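Local coordinates for protein putative GntR-family transcriptional regulator (Bordetella bronchiseptica RB50, PDB 3CNV) that probably senses a small effector molecule through its UTRA domain and so controls DNA binding as a GntR-family transcriptional regulator, at residues V110-P114 with E115-L119; R30-A33 with E34-R37. One frame throughout, in Å; residues are numbered along the deposited sequence. Where two conformers were deposited one is given.

Interaction 1: V110-P114 with E115-L119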
loop_
_atom_site.group_PDB
_atom_site.type_symbol
_atom_site.label_atom_id
_atom_site.label_comp_id
_atom_site.label_asym_id
_atom_site.label_seq_id
_atom_site.Cartn_x
_atom_site.Cartn_y
_atom_site.Cartn_z
ATOM N N VAL C 110 12.657 -18.704 -4.545
ATOM C CA VAL C 110 13.807 -19.286 -5.156
ATOM C C VAL C 110 14.442 -20.347 -4.247
ATOM O O VAL C 110 14.133 -20.441 -3.085
ATOM C CB VAL C 110 14.852 -18.160 -5.507
ATOM C CG1 VAL C 110 14.211 -17.072 -6.443
ATOM C CG2 VAL C 110 15.465 -17.550 -4.282
ATOM N N ALA C 111 15.296 -21.171 -4.839
ATOM C CA ALA C 111 16.198 -22.101 -4.100
ATOM C C ALA C 111 17.475 -21.411 -3.617
ATOM O O ALA C 111 18.087 -20.634 -4.316
ATOM C CB ALA C 111 16.528 -23.350 -4.993
ATOM N N ALA C 112 17.819 -21.657 -2.361
ATOM C CA ALA C 112 19.101 -21.223 -1.776
ATOM C C ALA C 112 20.267 -21.763 -2.572
ATOM O O ALA C 112 20.398 -22.960 -2.810
ATOM C CB ALA C 112 19.193 -21.605 -0.297
ATOM N N SER C 113 21.047 -20.825 -3.083
ATOM C CA SER C 113 22.250 -21.125 -3.874
ATOM C C SER C 113 23.347 -21.671 -2.972
ATOM O O SER C 113 23.333 -21.523 -1.731
ATOM C CB SER C 113 22.778 -19.893 -4.604
ATOM O OG SER C 113 23.280 -18.958 -3.651
ATOM N N PRO C 114 24.308 -22.340 -3.598
ATOM C CA PRO C 114 25.482 -22.786 -2.882
ATOM C C PRO C 114 26.163 -21.648 -2.117
ATOM O O PRO C 114 26.663 -21.866 -1.025
ATOM C CB PRO C 114 26.356 -23.359 -4.008
ATOM C CG PRO C 114 25.415 -23.758 -5.048
ATOM C CD PRO C 114 24.234 -22.901 -4.970
ATOM N N GLU C 115 26.131 -20.426 -2.642
ATOM C CA GLU C 115 26.834 -19.272 -1.977
ATOM C C GLU C 115 26.012 -18.706 -0.786
ATOM O O GLU C 115 26.563 -18.337 0.264
ATOM C CB GLU C 115 27.137 -18.117 -2.983
ATOM C CG GLU C 115 27.486 -16.712 -2.310
ATOM C CD GLU C 115 27.627 -15.538 -3.324
ATOM O OE1 GLU C 115 26.613 -15.045 -3.890
ATOM O OE2 GLU C 115 28.772 -15.094 -3.565
ATOM N N ILE C 116 24.691 -18.633 -0.979
ATOM C CA ILE C 116 23.789 -18.056 0.028
ATOM C C ILE C 116 23.468 -18.996 1.177
ATOM O O ILE C 116 23.410 -18.584 2.339
ATOM C CB ILE C 116 22.504 -17.539 -0.612
ATOM C CG1 ILE C 116 22.855 -16.395 -1.570
ATOM C CG2 ILE C 116 21.435 -17.028 0.451
ATOM C CD1 ILE C 116 23.466 -15.221 -0.892
ATOM N N ALA C 117 23.322 -20.270 0.864
ATOM C CA ALA C 117 22.833 -21.227 1.841
ATOM C C ALA C 117 23.605 -21.148 3.193
ATOM O O ALA C 117 22.980 -20.953 4.233
ATOM C CB ALA C 117 22.825 -22.623 1.266
ATOM N N PRO C 118 24.959 -21.222 3.180
ATOM C CA PRO C 118 25.661 -21.213 4.473
ATOM C C PRO C 118 25.568 -19.866 5.208
ATOM O O PRO C 118 25.736 -19.794 6.405
ATOM C CB PRO C 118 27.114 -21.526 4.101
ATOM C CG PRO C 118 27.248 -21.189 2.645
ATOM C CD PRO C 118 25.880 -21.285 2.024
ATOM N N LEU C 119 25.250 -18.800 4.495
ATOM C CA LEU C 119 25.118 -17.511 5.161
ATOM C C LEU C 119 23.777 -17.402 5.932
ATOM O O LEU C 119 23.593 -16.507 6.771
ATOM C CB LEU C 119 25.277 -16.381 4.152
ATOM C CG LEU C 119 26.585 -16.367 3.373
ATOM C CD1 LEU C 119 26.532 -15.255 2.310
ATOM C CD2 LEU C 119 27.781 -16.191 4.354
#

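Interaction 2: R30-A33 with E34-R37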
loop_
_atom_site.group_PDB
_atom_site.type_symbol
_atom_site.label_atom_id
_atom_site.label_comp_id
_atom_site.label_asym_id
_atom_site.label_seq_id
_atom_site.Cartn_x
_atom_site.Cartn_y
_atom_site.Cartn_z
ATOM N N ARG C 30 32.013 -1.109 -11.290
ATOM C CA ARG C 30 31.295 -0.660 -12.501
ATOM C C ARG C 30 29.916 -1.296 -12.433
ATOM O O ARG C 30 29.808 -2.502 -12.249
ATOM C CB ARG C 30 32.031 -1.095 -13.764
ATOM C CG ARG C 30 31.359 -0.674 -15.087
ATOM C CD ARG C 30 32.152 -1.143 -16.280
ATOM N NE ARG C 30 31.494 -0.845 -17.543
ATOM C CZ ARG C 30 31.939 0.014 -18.446
ATOM N NH1 ARG C 30 33.077 0.654 -18.252
ATOM N NH2 ARG C 30 31.266 0.201 -19.580
ATOM N N ALA C 31 28.869 -0.488 -12.569
ATOM C CA ALA C 31 27.507 -1.000 -12.567
ATOM C C ALA C 31 27.345 -2.117 -13.630
ATOM O O ALA C 31 27.583 -1.840 -14.794
ATOM C CB ALA C 31 26.473 0.187 -12.837
ATOM N N PRO C 32 26.882 -3.345 -13.243
ATOM C CA PRO C 32 26.338 -4.249 -14.248
ATOM C C PRO C 32 25.222 -3.500 -14.969
ATOM O O PRO C 32 24.616 -2.601 -14.402
ATOM C CB PRO C 32 25.789 -5.424 -13.419
ATOM C CG PRO C 32 26.547 -5.383 -12.127
ATOM C CD PRO C 32 26.741 -3.909 -11.876
ATOM N N ALA C 33 24.958 -3.864 -16.213
ATOM C CA ALA C 33 24.074 -3.079 -17.068
ATOM C C ALA C 33 22.642 -3.011 -16.527
ATOM O O ALA C 33 21.960 -2.013 -16.652
ATOM C CB ALA C 33 24.094 -3.671 -18.510
ATOM N N GLU C 34 22.216 -4.091 -15.902
ATOM C CA GLU C 34 20.868 -4.200 -15.285
ATOM C C GLU C 34 20.714 -3.217 -14.126
ATOM O O GLU C 34 19.680 -2.559 -13.964
ATOM C CB GLU C 34 20.615 -5.634 -14.775
ATOM C CG GLU C 34 21.655 -6.088 -13.698
ATOM C CD GLU C 34 22.277 -7.480 -14.007
ATOM O OE1 GLU C 34 21.884 -8.102 -15.032
ATOM O OE2 GLU C 34 23.146 -7.952 -13.212
ATOM N N ILE C 35 21.780 -3.111 -13.353
ATOM C CA ILE C 35 21.890 -2.132 -12.238
ATOM C C ILE C 35 21.867 -0.663 -12.728
ATOM O O ILE C 35 21.143 0.190 -12.210
ATOM C CB ILE C 35 23.157 -2.433 -11.305
ATOM C CG1 ILE C 35 23.034 -3.829 -10.646
ATOM C CG2 ILE C 35 23.384 -1.273 -10.282
ATOM C CD1 ILE C 35 21.757 -3.965 -9.760
ATOM N N ALA C 36 22.633 -0.397 -13.767
ATOM C CA ALA C 36 22.748 0.942 -14.357
ATOM C C ALA C 36 21.414 1.380 -14.909
ATOM O O ALA C 36 21.020 2.528 -14.771
ATOM C CB ALA C 36 23.857 0.983 -15.487
ATOM N N ARG C 37 20.660 0.428 -15.436
ATOM C CA ARG C 37 19.332 0.770 -15.989
ATOM C C ARG C 37 18.320 1.013 -14.853
ATOM O O ARG C 37 17.521 1.968 -14.906
ATOM C CB ARG C 37 18.837 -0.252 -17.025
ATOM C CG ARG C 37 17.795 -1.219 -16.545
ATOM C CD ARG C 37 17.287 -2.070 -17.710
ATOM N NE ARG C 37 16.223 -2.992 -17.319
ATOM C CZ ARG C 37 14.955 -2.856 -17.693
ATOM N NH1 ARG C 37 14.601 -1.847 -18.487
ATOM N NH2 ARG C 37 14.045 -3.736 -17.291
#

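Interaction 1: V110-P114 with E115-L119
Ser113 meets Ile116 and Ala117 in the turn that carries the chain from strand 102-111 toward helix 117-120, and both of its oxygens accept hydrogens from the residues that follow. The side-chain hydroxyl receives the backbone N-H of Ile116, with Ile116 N 3.0 Å from Ser113 OG and an angle of 158° at the hydrogen. Glu115 N reaches Ser113 OG as well, but at 3.4 Å and an angle of 124° that bond is weak. Lying between the backbone N and the carbonyl carbon of its own residue (chi1 68°), OG is turned toward these amides. Ile116 also brings CG1 to 3.3 Å from Ser113 OG, a carbon-oxygen approach beside these bonds.

The backbone closes the same turn: Ala117 N gives its hydrogen to Ser113 O at 2.9 Å. Hydroxyl to the third residue on and carbonyl to the fourth make this an ST motif, which suits serine because its hydroxyl sits on a short, single-carbon arm. Pro114 has no N-H to leave without a partner, and its ring restricts phi near a helical value. Pro118 likewise has no N-H, and its ring carbon CD packs 3.2 Å from Pro114 O.

The apolar contact is a single pair, Ala112 CB and Ala117 CB at 4.1 Å, two methyls whose size lets the residue after the strand and Ala117 of the turn come together; Val122 touches both. The side chain of Ile116 touches Leu128, Leu149 and Ile63, on strands 127-137, 141-150 and 59-69. The carboxylate of Glu115 leads away from the turn and forms a salt bridge with Arg51.

The chemistry implies a turn in which one residue, Ser113, supplies both acceptors for amide hydrogens, while the prolines ask for none.

Interaction 2: R30-A33 with E34-R37
Ala31 and Ala36 meet methyl to methyl, CB to CB at 3.8 Å, where the chain leaving strand 20-30 bends into helix 33-38. Both are buried, and the small side chain lets the incoming loop lie close against the first turn. Ala31 CB also has CG2 of Ile35 at 4.3 Å, a looser apolar contact. On the proline side, Pro32 CD stands 3.9 Å from Ile35 CG1, the ring and the branched chain running side by side in the same direction. That branch stands beside the backbone N of Ile35 and anti to its carbonyl carbon, which brings it alongside the ring. The end of the isoleucine chain, CD1, leads away from the loop.

Polar contacts are made by the backbone. Pro32 occupies the N-cap position and its carbonyl takes the first helical bond: Ala36 N lies 3.0 Å from Pro32 O, with 160° at the hydrogen. Arg37 N then bonds to Ala33 O, also at 3.0 Å, with the donor tilted 29° from the carbonyl plane. Proline suits this place because its ring restricts phi and its nitrogen has no hydrogen needing an acceptor.

Glu34 bends back toward Pro32 CB. Its CG lies between the backbone N and the carbonyl carbon (chi1 60°), and the bend at the following bond brings OE2 to 3.7 Å from Pro32 CB. This is a van der Waals approach to a carbon; a carboxylate early in a helix is probably favoured by the helix dipole as well.

The turn sits at the end of 20-30, an outermost strand of the six-stranded antiparallel sheet within this chain. Ala31 keeps a backbone hydrogen bond to Glu45, just ahead of strand 46-56, so helix 33-38 lies within the connection between these two adjacent strands.

In the fold
Interactions 1 and 2 are two strand-to-helix turns of the same UTRA domain, following in series along the chain, with interaction 2 first. Each continues from one of the two outermost strands of the six-stranded antiparallel sheet within this chain, 102-111 for interaction 1 and 20-30 for interaction 2. Their centres are 23 Å apart and their nearest atoms about 12 Å, so they do not touch. Both lie well out from the middle of the chain, at about 16 and 17 Å between centres. The two differ in the bonds across the turn: 110-119 uses a serine hydroxyl as well as a carbonyl, while the hydrogen bonds across 30-37 go to backbone carbonyls.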